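Local coordinates for protein epoxyqueuosine reductase (Streptococcus thermophilus, PDB 5D6S) that belongs to the epoxyqueuosine reductase (QueG) family and holds a cobalamin and two iron/sulfur clusters within a single chain, at residues A220-C225 with C263-I268; H103-Q108 with L288-L293; D55-S60 with D163-K168; L294-L299 with R323-A328. One frame throughout, in Å; residues are numbered along the deposited sequence.

Contact 1: residues A220-C225 with C263-I268; sequences ACPTSC and CDICQI. With SF4 (iron/sulfur cluster), chain G.
Cys-221 SG is gripped from two directions: it binds the iron FE4 of the iron/sulfur cluster at 2.2 Å, and it accepts a hydrogen bond from the backbone N of Cys-225, 3.4 Å away at an N-H...S angle of 155°. The donor sits just past a type I turn from Cys-221 to Ser-224, which curls the chain back over the thiolate; such a bond would be expected to draw off some of the sulfur's negative charge. Cys-221 has SG opposite its own backbone N (chi1 -177°), a setting that points the sulfur at the corner iron FE4. From the other segment, Cys-263 SG holds FE2 at 2.3 Å and Cys-266 SG holds FE3 at 2.1 Å, so three corners of the cube are shared out between the two segments. Cys-237, from the same pocket, is probably the ligand of the fourth iron.

Beside the cube the segments meet directly through Ile-265. Ile-265 CD1 comes end-on against the ring carbon Pro-222 CG at 3.5 Å, and the other branch, Ile-265 CG2, lies 4.0 Å from Ala-220 CB. A branched aliphatic chain suits this place because the CD1 branch meets the proline, while CG2 lies over Ala-220, near its CB and its carbonyl. Ile-265 CB lies 3.9 Å from the sulfide S1. Leu-238 packs on both Pro-222 and Cys-263, continuing this greasy wall. Cys-221 followed by proline, paired with a Cys-x-x-Cys stretch at Cys-263 and Cys-266, is the ligand pattern of the bacterial ferredoxin-like domain with two 4Fe-4S clusters.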
loop_
_atom_site.group_PDB
_atom_site.type_symbol
_atom_site.label_atom_id
_atom_site.label_comp_id
_atom_site.label_asym_id
_atom_site.label_seq_id
_atom_site.Cartn_x
_atom_site.Cartn_y
_atom_site.Cartn_z
ATOM N N ALA A 220 3.331 -14.070 -11.195
ATOM C CA ALA A 220 2.378 -14.181 -10.088
ATOM C C ALA A 220 1.405 -12.989 -10.020
ATOM O O ALA A 220 0.286 -13.140 -9.515
ATOM C CB ALA A 220 3.122 -14.351 -8.758
ATOM N N CYS A 221 1.818 -11.815 -10.505
ATOM C CA CYS A 221 0.930 -10.636 -10.482
ATOM C C CYS A 221 -0.375 -10.987 -11.179
ATOM O O CYS A 221 -0.353 -11.261 -12.373
ATOM C CB CYS A 221 1.550 -9.434 -11.189
ATOM S SG CYS A 221 0.557 -7.908 -11.140
ATOM N N PRO A 222 -1.504 -10.935 -10.447
ATOM C CA PRO A 222 -2.783 -11.410 -10.961
ATOM C C PRO A 222 -3.400 -10.533 -12.019
ATOM O O PRO A 222 -4.345 -10.950 -12.691
ATOM C CB PRO A 222 -3.685 -11.440 -9.727
ATOM C CG PRO A 222 -2.872 -10.911 -8.581
ATOM C CD PRO A 222 -1.649 -10.274 -9.139
ATOM N N THR A 223 -2.859 -9.342 -12.189
ATOM C CA THR A 223 -3.299 -8.455 -13.255
ATOM C C THR A 223 -2.250 -8.297 -14.355
ATOM O O THR A 223 -2.523 -7.654 -15.367
ATOM C CB THR A 223 -3.626 -7.038 -12.715
ATOM O OG1 THR A 223 -2.466 -6.463 -12.104
ATOM C CG2 THR A 223 -4.720 -7.095 -11.694
ATOM N N SER A 224 -1.049 -8.848 -14.139
ATOM C CA SER A 224 0.090 -8.653 -15.055
ATOM C C SER A 224 0.398 -7.172 -15.253
ATOM O O SER A 224 0.745 -6.748 -16.352
ATOM C CB SER A 224 -0.145 -9.281 -16.435
ATOM O OG SER A 224 -0.368 -10.667 -16.344
ATOM N N CYS A 225 0.338 -6.387 -14.182
ATOM C CA CYS A 225 0.623 -4.938 -14.309
ATOM C C CYS A 225 2.145 -4.660 -14.480
ATOM O O CYS A 225 2.536 -3.717 -15.188
ATOM C CB CYS A 225 0.051 -4.117 -13.137
ATOM S SG CYS A 225 0.780 -4.454 -11.500
ATOM N N CYS A 263 -1.767 -5.187 -1.758
ATOM C CA CYS A 263 -1.466 -6.453 -2.359
ATOM C C CYS A 263 -0.008 -6.762 -2.036
ATOM O O CYS A 263 0.858 -5.893 -2.168
ATOM C CB CYS A 263 -1.708 -6.373 -3.874
ATOM S SG CYS A 263 -1.280 -7.823 -4.852
ATOM N N ASP A 264 0.262 -8.015 -1.692
ATOM C CA ASP A 264 1.620 -8.482 -1.425
ATOM C C ASP A 264 2.073 -9.627 -2.331
ATOM O O ASP A 264 3.144 -10.180 -2.137
ATOM C CB ASP A 264 1.728 -8.901 0.029
ATOM C CG ASP A 264 1.649 -7.712 0.966
ATOM O OD1 ASP A 264 0.630 -6.989 0.921
ATOM O OD2 ASP A 264 2.604 -7.499 1.722
ATOM N N ILE A 265 1.287 -9.951 -3.353
ATOM C CA ILE A 265 1.557 -11.124 -4.176
ATOM C C ILE A 265 2.984 -11.081 -4.782
ATOM O O ILE A 265 3.667 -12.090 -4.818
ATOM C CB ILE A 265 0.408 -11.316 -5.217
ATOM C CG1 ILE A 265 -0.863 -11.771 -4.468
ATOM C CG2 ILE A 265 0.747 -12.344 -6.302
ATOM C CD1 ILE A 265 -2.171 -11.579 -5.223
ATOM N N CYS A 266 3.420 -9.914 -5.252
ATOM C CA CYS A 266 4.722 -9.756 -5.933
ATOM C C CYS A 266 5.894 -9.780 -4.964
ATOM O O CYS A 266 7.044 -9.774 -5.387
ATOM C CB CYS A 266 4.759 -8.470 -6.783
ATOM S SG CYS A 266 4.142 -6.952 -5.995
ATOM N N GLN A 267 5.597 -9.814 -3.672
ATOM C CA GLN A 267 6.600 -9.952 -2.614
ATOM C C GLN A 267 6.610 -11.346 -1.966
ATOM O O GLN A 267 7.668 -11.887 -1.658
ATOM C CB GLN A 267 6.347 -8.913 -1.513
ATOM C CG GLN A 267 6.700 -7.471 -1.887
ATOM C CD GLN A 267 6.334 -6.484 -0.780
ATOM O OE1 GLN A 267 5.194 -6.017 -0.701
ATOM N NE2 GLN A 267 7.295 -6.164 0.075
ATOM N N ILE A 268 5.430 -11.902 -1.722
ATOM C CA ILE A 268 5.291 -13.271 -1.261
ATOM C C ILE A 268 5.966 -14.246 -2.251
ATOM O O ILE A 268 6.580 -15.232 -1.840
ATOM C CB ILE A 268 3.794 -13.627 -1.077
ATOM C CG1 ILE A 268 3.250 -12.948 0.179
ATOM C CG2 ILE A 268 3.590 -15.142 -0.996
ATOM C CD1 ILE A 268 1.739 -12.973 0.306
HETATM FE FE1 SF4 G . 0.432 -4.882 -7.704
HETATM FE FE2 SF4 G . -0.166 -7.185 -6.710
HETATM FE FE3 SF4 G . 2.333 -6.532 -7.079
HETATM FE FE4 SF4 G . 0.841 -7.059 -9.102
HETATM S S1 SF4 G . 1.382 -8.350 -7.559
HETATM S S2 SF4 G . 2.120 -5.430 -8.850
HETATM S S3 SF4 G . -1.028 -6.287 -8.362
HETATM S S4 SF4 G . 0.940 -5.616 -5.788
#

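Contact 2: residues H103-Q108 with L288-L293; sequences HKLPQQ and LAMPEL
Leu-105 turns CG largely away from its backbone N (chi1 -149°), and Met-290 runs out almost fully extended beyond CB, with chi2 at -163°; together these torsions bring a forked tip and a thioether into the same spot. This is loop-to-linker packing between the QueG family region (DUF1730) and the chain leading to the C-terminal helices: the long loop that follows strand 93-100 lies against the end of the short helix 286-289 and the extended chain after it.

The two methyls of Leu-105 divide the work. CD1 lies 4.0 Å from Ala-289 CB, and CD2 lies 4.3 Å from Met-290 SD. Alanine suits the first place, since its single methyl meets the leucine without crowding it. Methionine suits the second: an unbranched, polarisable chain can lie in this partly exposed place and present sulfur to a hydrocarbon. Trp-124 packs on both Leu-105 and Ala-289, adding a broad aromatic surface to this small apolar cluster.

The backbone beyond is tied down by polar groups from a later part of the same loop. Arg-116 NE bonds to the carbonyl O of Met-290, and backbone bonds join Pro-291 to Gly-117 and Leu-293 to Lys-115, which fixes the course of the link from which the methionine projects. At the outer margin, the exposed Gln-108 folds its flexible chain back through two bends, and its amide NE2 comes to 4.3 Å from Met-290 SD, a loose van der Waals approach.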
loop_
_atom_site.group_PDB
_atom_site.type_symbol
_atom_site.label_atom_id
_atom_site.label_comp_id
_atom_site.label_asym_id
_atom_site.label_seq_id
_atom_site.Cartn_x
_atom_site.Cartn_y
_atom_site.Cartn_z
ATOM N N HIS A 103 5.941 -9.634 8.076
ATOM C CA HIS A 103 4.995 -9.980 7.033
ATOM C C HIS A 103 4.117 -11.203 7.378
ATOM O O HIS A 103 3.109 -11.453 6.728
ATOM C CB HIS A 103 5.743 -10.173 5.722
ATOM C CG HIS A 103 6.323 -11.538 5.534
ATOM N ND1 HIS A 103 7.439 -11.985 6.216
ATOM C CD2 HIS A 103 5.955 -12.548 4.708
ATOM C CE1 HIS A 103 7.724 -13.214 5.820
ATOM N NE2 HIS A 103 6.840 -13.578 4.906
ATOM N N LYS A 104 4.523 -11.957 8.398
ATOM C CA LYS A 104 3.728 -13.053 8.960
ATOM C C LYS A 104 3.183 -12.545 10.273
ATOM O O LYS A 104 3.796 -11.691 10.907
ATOM C CB LYS A 104 4.585 -14.290 9.241
ATOM C CG LYS A 104 4.797 -15.255 8.078
ATOM C CD LYS A 104 6.013 -16.147 8.359
ATOM C CE LYS A 104 5.739 -17.632 8.176
ATOM N NZ LYS A 104 5.552 -17.989 6.750
ATOM N N LEU A 105 2.050 -13.083 10.691
ATOM C CA LEU A 105 1.411 -12.588 11.878
ATOM C C LEU A 105 1.968 -13.361 13.080
ATOM O O LEU A 105 1.975 -14.599 13.082
ATOM C CB LEU A 105 -0.110 -12.733 11.756
ATOM C CG LEU A 105 -0.983 -11.686 12.466
ATOM C CD1 LEU A 105 -0.754 -10.285 11.941
ATOM C CD2 LEU A 105 -2.460 -12.053 12.322
ATOM N N PRO A 106 2.456 -12.633 14.100
ATOM C CA PRO A 106 2.903 -13.298 15.319
ATOM C C PRO A 106 1.845 -14.267 15.821
ATOM O O PRO A 106 2.085 -15.468 15.915
ATOM C CB PRO A 106 3.086 -12.139 16.325
ATOM C CG PRO A 106 3.232 -10.899 15.507
ATOM C CD PRO A 106 2.577 -11.159 14.177
ATOM N N GLN A 107 0.670 -13.719 16.118
ATOM C CA GLN A 107 -0.419 -14.447 16.743
ATOM C C GLN A 107 -1.646 -14.349 15.850
ATOM O O GLN A 107 -2.168 -13.249 15.658
ATOM C CB GLN A 107 -0.701 -13.830 18.132
ATOM C CG GLN A 107 -1.878 -14.415 18.913
ATOM C CD GLN A 107 -1.536 -15.649 19.742
ATOM O OE1 GLN A 107 -2.008 -15.783 20.870
ATOM N NE2 GLN A 107 -0.722 -16.555 19.194
ATOM N N GLN A 108 -2.102 -15.483 15.310
ATOM C CA GLN A 108 -3.370 -15.532 14.556
ATOM C C GLN A 108 -4.566 -15.025 15.386
ATOM O O GLN A 108 -4.573 -15.150 16.616
ATOM C CB GLN A 108 -3.666 -16.946 14.075
ATOM C CG GLN A 108 -2.738 -17.408 12.978
ATOM C CD GLN A 108 -2.898 -16.587 11.729
ATOM O OE1 GLN A 108 -1.955 -15.938 11.273
ATOM N NE2 GLN A 108 -4.096 -16.600 11.163
ATOM N N LEU A 288 -7.184 -5.924 13.726
ATOM C CA LEU A 288 -6.986 -4.835 12.768
ATOM C C LEU A 288 -6.239 -5.304 11.553
ATOM O O LEU A 288 -6.266 -4.641 10.533
ATOM C CB LEU A 288 -6.174 -3.712 13.379
ATOM C CG LEU A 288 -6.781 -3.101 14.631
ATOM C CD1 LEU A 288 -6.105 -1.773 14.928
ATOM C CD2 LEU A 288 -8.286 -2.912 14.529
ATOM N N ALA A 289 -5.549 -6.428 11.660
ATOM C CA ALA A 289 -4.799 -6.957 10.538
ATOM C C ALA A 289 -5.593 -7.987 9.767
ATOM O O ALA A 289 -5.247 -8.329 8.639
ATOM C CB ALA A 289 -3.491 -7.569 11.022
ATOM N N MET A 290 -6.632 -8.526 10.386
ATOM C CA MET A 290 -7.492 -9.519 9.733
ATOM C C MET A 290 -8.899 -9.281 10.245
ATOM O O MET A 290 -9.408 -10.054 11.042
ATOM C CB MET A 290 -6.995 -10.935 10.021
ATOM C CG MET A 290 -5.697 -11.235 9.293
ATOM S SD MET A 290 -5.289 -12.974 9.171
ATOM C CE MET A 290 -3.867 -12.900 8.075
ATOM N N PRO A 291 -9.511 -8.173 9.798
ATOM C CA PRO A 291 -10.748 -7.718 10.389
ATOM C C PRO A 291 -11.945 -8.525 9.989
ATOM O O PRO A 291 -12.030 -9.042 8.878
ATOM C CB PRO A 291 -10.866 -6.282 9.889
ATOM C CG PRO A 291 -10.153 -6.278 8.599
ATOM C CD PRO A 291 -9.066 -7.288 8.702
ATOM N N GLU A 292 -12.846 -8.661 10.941
ATOM C CA GLU A 292 -14.093 -9.375 10.738
ATOM C C GLU A 292 -14.942 -8.456 9.869
ATOM O O GLU A 292 -15.130 -7.281 10.190
ATOM C CB GLU A 292 -14.769 -9.669 12.092
ATOM C CG GLU A 292 -13.963 -10.589 13.032
ATOM C CD GLU A 292 -14.574 -10.696 14.425
ATOM O OE1 GLU A 292 -15.209 -11.733 14.751
ATOM O OE2 GLU A 292 -14.468 -9.716 15.181
ATOM N N LEU A 293 -15.428 -8.986 8.758
ATOM C CA LEU A 293 -15.995 -8.161 7.698
ATOM C C LEU A 293 -17.349 -7.536 8.046
ATOM O O LEU A 293 -17.507 -6.329 7.909
ATOM C CB LEU A 293 -16.103 -8.967 6.409
ATOM C CG LEU A 293 -14.702 -9.437 5.935
ATOM C CD1 LEU A 293 -14.820 -10.587 4.947
ATOM C CD2 LEU A 293 -13.923 -8.281 5.341
#

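Contact 3: residues D55-S60 with D163-K168; sequences DYLEKS and DTAVAK
Tyr-56 starts toward helix 163-169 at CB and, with CG set between the backbone N and the carbonyl carbon (chi1 79°), swings its ring alongside its own helix. There Leu-57 CG lies 4.0 Å above the ring plane, over the centre, so the middle of the ring rests on the neighbouring leucine. Farther out, the hydroxyl OH reaches the opposite helix and touches Ala-165 CB at 3.8 Å. Tyrosine fits this exposed margin well: the ring gives apolar surface, and a phenol tolerates solvent. Lys-168 extends from the same face of the second helix, its NZ 4.8 Å from Tyr-56 OH, too far for a hydrogen bond.

The two helices stand at the edge of the cobalamin pocket. Helix 163-169 packs with Val-166 and Ala-167 on strands 93-100 and 190-197 of the four-stranded antiparallel sheet, which leaves Ala-165 to meet helix 55-67, and Asp-163 donates its backbone N to the cobalamin. Leu-57 takes part in both surfaces: its CD1 lies 3.9 Å from Ala-165 CB, and its side chain also approaches the bound cobalamin. A buried leucine is apt here, able to serve the helix through CD1 while its side chain also reaches the ligand, whereas the small alanine opposite receives both Tyr-56 and Leu-57 on one methyl. One turn on, Ser-60 OG donates a hydrogen bond to Leu-57 O at 3.3 Å, arriving in the plane of the carbonyl on one of its lone pairs, with a C=O...O angle of 135°.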
loop_
_atom_site.group_PDB
_atom_site.type_symbol
_atom_site.label_atom_id
_atom_site.label_comp_id
_atom_site.label_asym_id
_atom_site.label_seq_id
_atom_site.Cartn_x
_atom_site.Cartn_y
_atom_site.Cartn_z
ATOM N N ASP A 55 18.584 12.355 -13.048
ATOM C CA ASP A 55 18.003 12.480 -14.398
ATOM C C ASP A 55 17.952 11.178 -15.209
ATOM O O ASP A 55 17.272 11.135 -16.246
ATOM C CB ASP A 55 18.597 13.633 -15.245
ATOM C CG ASP A 55 20.032 13.961 -14.896
ATOM O OD1 ASP A 55 20.822 13.028 -14.628
ATOM O OD2 ASP A 55 20.352 15.170 -14.899
ATOM N N TYR A 56 18.618 10.110 -14.757
ATOM C CA TYR A 56 18.397 8.799 -15.404
ATOM C C TYR A 56 16.910 8.362 -15.339
ATOM O O TYR A 56 16.432 7.667 -16.234
ATOM C CB TYR A 56 19.344 7.719 -14.869
ATOM C CG TYR A 56 19.019 7.079 -13.537
ATOM C CD1 TYR A 56 19.428 7.656 -12.346
ATOM C CD2 TYR A 56 18.354 5.848 -13.477
ATOM C CE1 TYR A 56 19.161 7.045 -11.128
ATOM C CE2 TYR A 56 18.075 5.225 -12.257
ATOM C CZ TYR A 56 18.482 5.826 -11.080
ATOM O OH TYR A 56 18.201 5.220 -9.859
ATOM N N LEU A 57 16.193 8.844 -14.315
ATOM C CA LEU A 57 14.752 8.613 -14.142
ATOM C C LEU A 57 13.824 9.445 -15.061
ATOM O O LEU A 57 12.821 8.919 -15.555
ATOM C CB LEU A 57 14.363 8.846 -12.684
ATOM C CG LEU A 57 15.083 7.957 -11.674
ATOM C CD1 LEU A 57 14.721 8.353 -10.264
ATOM C CD2 LEU A 57 14.758 6.487 -11.893
ATOM N N GLU A 58 14.170 10.705 -15.299
ATOM C CA GLU A 58 13.358 11.598 -16.151
ATOM C C GLU A 58 12.600 10.879 -17.232
ATOM O O GLU A 58 11.370 10.899 -17.271
ATOM C CB GLU A 58 14.218 12.655 -16.864
ATOM C CG GLU A 58 14.221 14.024 -16.221
ATOM C CD GLU A 58 14.002 15.155 -17.217
ATOM O OE1 GLU A 58 12.983 15.100 -17.938
ATOM O OE2 GLU A 58 14.811 16.120 -17.234
ATOM N N LYS A 59 13.362 10.299 -18.146
ATOM C CA LYS A 59 12.826 9.616 -19.304
ATOM C C LYS A 59 11.553 8.823 -18.934
ATOM O O LYS A 59 10.466 9.072 -19.483
ATOM C CB LYS A 59 13.948 8.731 -19.893
ATOM C CG LYS A 59 13.549 7.555 -20.782
ATOM C CD LYS A 59 12.806 7.973 -22.043
ATOM C CE LYS A 59 12.231 6.757 -22.757
ATOM N NZ LYS A 59 11.022 7.110 -23.546
ATOM N N SER A 60 11.694 7.900 -17.980
ATOM C CA SER A 60 10.639 6.928 -17.667
ATOM C C SER A 60 9.526 7.485 -16.756
ATOM O O SER A 60 8.382 7.057 -16.854
ATOM C CB SER A 60 11.245 5.655 -17.048
ATOM O OG SER A 60 11.638 5.886 -15.710
ATOM N N ASP A 163 11.468 7.532 -3.394
ATOM C CA ASP A 163 12.033 6.909 -2.189
ATOM C C ASP A 163 12.807 5.629 -2.503
ATOM O O ASP A 163 13.677 5.191 -1.757
ATOM C CB ASP A 163 10.911 6.540 -1.215
ATOM C CG ASP A 163 10.247 7.745 -0.591
ATOM O OD1 ASP A 163 10.627 8.894 -0.941
ATOM O OD2 ASP A 163 9.337 7.532 0.253
ATOM N N THR A 164 12.434 5.019 -3.610
ATOM C CA THR A 164 12.871 3.701 -3.923
ATOM C C THR A 164 14.274 3.773 -4.549
ATOM O O THR A 164 15.130 2.941 -4.267
ATOM C CB THR A 164 11.794 3.056 -4.817
ATOM O OG1 THR A 164 11.638 1.677 -4.469
ATOM C CG2 THR A 164 12.086 3.215 -6.293
ATOM N N ALA A 165 14.479 4.791 -5.381
ATOM C CA ALA A 165 15.717 4.996 -6.133
ATOM C C ALA A 165 16.789 5.643 -5.271
ATOM O O ALA A 165 17.995 5.463 -5.484
ATOM C CB ALA A 165 15.455 5.862 -7.365
ATOM N N VAL A 166 16.339 6.399 -4.293
ATOM C CA VAL A 166 17.236 6.939 -3.292
ATOM C C VAL A 166 17.881 5.815 -2.492
ATOM O O VAL A 166 19.095 5.779 -2.344
ATOM C CB VAL A 166 16.494 7.896 -2.340
ATOM C CG1 VAL A 166 17.316 8.170 -1.096
ATOM C CG2 VAL A 166 16.162 9.189 -3.069
ATOM N N ALA A 167 17.061 4.904 -1.979
ATOM C CA ALA A 167 17.550 3.779 -1.189
ATOM C C ALA A 167 18.483 2.846 -1.979
ATOM O O ALA A 167 19.325 2.167 -1.381
ATOM C CB ALA A 167 16.385 2.996 -0.629
ATOM N N LYS A 168 18.324 2.796 -3.297
ATOM C CA LYS A 168 19.252 2.040 -4.129
ATOM C C LYS A 168 20.639 2.702 -4.205
ATOM O O LYS A 168 21.638 2.071 -3.845
ATOM C CB LYS A 168 18.718 1.828 -5.542
ATOM C CG LYS A 168 19.701 1.052 -6.400
ATOM C CD LYS A 168 19.184 0.742 -7.783
ATOM C CE LYS A 168 20.330 0.804 -8.775
ATOM N NZ LYS A 168 19.855 0.695 -10.165
#

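Contact 4: residues L294-L299 with R323-A328; sequences LPFLEL and RNAIIA
Leu-297 lays its CD2 methyl into the angle between two side chains of helix 318-331, 3.9 Å from Ile-326 CG1 and 4.0 Å from Ala-325 CB. The contact belongs to the C-terminal array of antiparallel helices, probably HEAT-like, where the short helix 293-296 and the turn after it close against the first long helix. Leu-297 and Ile-326 cross at about a right angle, and the second leucine methyl, CD1, also lies 4.1 Å from Ile-326 CG1, so both tips of the fork bear on one methylene. A leucine suits this buried seam by reaching out with a forked end. Ile-326, which also packs on helices 338-347 and 351-364, offers the side of its chain here.

Ala-325 keeps the helix surface low, letting two large residues of the turn come in over one methyl. The second of them is Phe-296, whose CG stands opposite its backbone N (chi1 -168°), a setting that swings the ring toward helix 318-331. Its other neighbours include Phe-308, met edge-to-face. Phe-296 opens a type I turn that ends at Leu-299, and Gln-322 NE2 bonds to the carbonyl oxygens of both Phe-296 and Leu-299, tying the turn to the long helix next to the apolar patch. The Phe-296 ring meets Ala-325 obliquely, its CD2 carbon 4.0 Å from the CB methyl.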
loop_
_atom_site.group_PDB
_atom_site.type_symbol
_atom_site.label_atom_id
_atom_site.label_comp_id
_atom_site.label_asym_id
_atom_site.label_seq_id
_atom_site.Cartn_x
_atom_site.Cartn_y
_atom_site.Cartn_z
ATOM N N LEU A 294 -18.317 -8.324 8.509
ATOM C CA LEU A 294 -19.640 -7.777 8.762
ATOM C C LEU A 294 -19.607 -6.761 9.904
ATOM O O LEU A 294 -20.311 -5.728 9.837
ATOM C CB LEU A 294 -20.664 -8.882 9.016
ATOM C CG LEU A 294 -21.023 -9.689 7.768
ATOM C CD1 LEU A 294 -21.634 -11.026 8.161
ATOM C CD2 LEU A 294 -21.962 -8.886 6.867
ATOM N N PRO A 295 -18.788 -7.021 10.945
ATOM C CA PRO A 295 -18.665 -5.983 11.984
ATOM C C PRO A 295 -17.971 -4.752 11.434
ATOM O O PRO A 295 -18.343 -3.621 11.785
ATOM C CB PRO A 295 -17.813 -6.647 13.073
ATOM C CG PRO A 295 -18.025 -8.115 12.896
ATOM C CD PRO A 295 -18.261 -8.318 11.403
ATOM N N PHE A 296 -17.002 -4.961 10.547
ATOM C CA PHE A 296 -16.371 -3.840 9.842
ATOM C C PHE A 296 -17.369 -2.971 9.064
ATOM O O PHE A 296 -17.268 -1.747 9.077
ATOM C CB PHE A 296 -15.330 -4.347 8.882
ATOM C CG PHE A 296 -14.446 -3.274 8.345
ATOM C CD1 PHE A 296 -13.487 -2.694 9.149
ATOM C CD2 PHE A 296 -14.581 -2.839 7.034
ATOM C CE1 PHE A 296 -12.672 -1.699 8.666
ATOM C CE2 PHE A 296 -13.755 -1.862 6.531
ATOM C CZ PHE A 296 -12.792 -1.295 7.348
ATOM N N LEU A 297 -18.344 -3.610 8.419
ATOM C CA LEU A 297 -19.398 -2.881 7.720
ATOM C C LEU A 297 -20.335 -2.148 8.646
ATOM O O LEU A 297 -21.162 -1.414 8.170
ATOM C CB LEU A 297 -20.214 -3.809 6.821
ATOM C CG LEU A 297 -19.468 -4.469 5.669
ATOM C CD1 LEU A 297 -20.354 -5.443 4.920
ATOM C CD2 LEU A 297 -18.949 -3.423 4.717
ATOM N N GLU A 298 -20.243 -2.351 9.956
ATOM C CA GLU A 298 -21.089 -1.603 10.905
ATOM C C GLU A 298 -20.424 -0.307 11.338
ATOM O O GLU A 298 -21.045 0.544 11.948
ATOM C CB GLU A 298 -21.393 -2.403 12.179
ATOM C CG GLU A 298 -22.162 -3.690 11.985
ATOM C CD GLU A 298 -23.513 -3.483 11.329
ATOM O OE1 GLU A 298 -24.249 -2.544 11.710
ATOM O OE2 GLU A 298 -23.832 -4.294 10.424
ATOM N N LEU A 299 -19.164 -0.127 11.022
ATOM C CA LEU A 299 -18.453 1.039 11.525
ATOM C C LEU A 299 -18.948 2.345 10.930
ATOM O O LEU A 299 -19.273 2.420 9.753
ATOM C CB LEU A 299 -16.957 0.897 11.257
ATOM C CG LEU A 299 -16.317 -0.244 12.062
ATOM C CD1 LEU A 299 -14.920 -0.574 11.565
ATOM C CD2 LEU A 299 -16.260 0.147 13.534
ATOM N N ARG A 323 -16.308 -0.723 0.900
ATOM C CA ARG A 323 -16.535 -1.220 -0.446
ATOM C C ARG A 323 -15.789 -2.556 -0.628
ATOM O O ARG A 323 -16.345 -3.527 -1.109
ATOM C CB ARG A 323 -16.066 -0.196 -1.529
ATOM C CG ARG A 323 -15.745 -0.876 -2.856
ATOM C CD ARG A 323 -15.621 -0.007 -4.082
ATOM N NE ARG A 323 -14.377 0.740 -4.398
ATOM C CZ ARG A 323 -13.188 0.669 -3.814
ATOM N NH1 ARG A 323 -12.906 -0.142 -2.808
ATOM N NH2 ARG A 323 -12.235 1.456 -4.258
ATOM N N ASN A 324 -14.498 -2.553 -0.291
ATOM C CA ASN A 324 -13.652 -3.719 -0.471
ATOM C C ASN A 324 -14.142 -4.903 0.355
ATOM O O ASN A 324 -14.087 -6.046 -0.086
ATOM C CB ASN A 324 -12.203 -3.408 -0.079
ATOM C CG ASN A 324 -11.588 -2.339 -0.949
ATOM O OD1 ASN A 324 -12.077 -2.064 -2.040
ATOM N ND2 ASN A 324 -10.507 -1.740 -0.486
ATOM N N ALA A 325 -14.649 -4.611 1.538
ATOM C CA ALA A 325 -15.143 -5.639 2.417
ATOM C C ALA A 325 -16.361 -6.293 1.816
ATOM O O ALA A 325 -16.533 -7.515 1.925
ATOM C CB ALA A 325 -15.456 -5.053 3.799
ATOM N N ILE A 326 -17.225 -5.494 1.189
ATOM C CA ILE A 326 -18.388 -6.054 0.470
ATOM C C ILE A 326 -17.887 -6.977 -0.621
ATOM O O ILE A 326 -18.409 -8.077 -0.823
ATOM C CB ILE A 326 -19.273 -4.965 -0.116
ATOM C CG1 ILE A 326 -20.004 -4.252 1.017
ATOM C CG2 ILE A 326 -20.283 -5.567 -1.076
ATOM C CD1 ILE A 326 -20.514 -2.898 0.615
ATOM N N ILE A 327 -16.825 -6.558 -1.285
ATOM C CA ILE A 327 -16.260 -7.386 -2.317
ATOM C C ILE A 327 -15.715 -8.695 -1.742
ATOM O O ILE A 327 -15.872 -9.760 -2.355
ATOM C CB ILE A 327 -15.207 -6.631 -3.107
ATOM C CG1 ILE A 327 -15.897 -5.515 -3.909
ATOM C CG2 ILE A 327 -14.480 -7.571 -4.053
ATOM C CD1 ILE A 327 -14.966 -4.446 -4.459
ATOM N N ALA A 328 -15.048 -8.614 -0.603
ATOM C CA ALA A 328 -14.491 -9.806 0.031
ATOM C C ALA A 328 -15.615 -10.765 0.359
ATOM O O ALA A 328 -15.566 -11.946 -0.000
ATOM C CB ALA A 328 -13.746 -9.430 1.306
#

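Contact 3 lies on the cobalamin side of the fold and contact 4 in the C-terminal helices, on opposite sides of the chain's centre with their centres about 38 Å apart. Contact 1, in the iron/sulfur domain, sits between, its centre about 22 Å from that of contact 3 and about 23 Å from that of contact 4. Along the chain contact 3 closes before contact 1 opens, contact 1 is nested within the loop that contact 2 closes, contacts 2 and 3 cross, and contact 4 comes last. Only contacts 2 and 4 touch, through Leu-293 packing on Ala-325 and Ala-328. Residues 288-293 run into helix 293-296, whose first residue is Leu-293. Contacts 1 and 3 both line the cobalamin pocket.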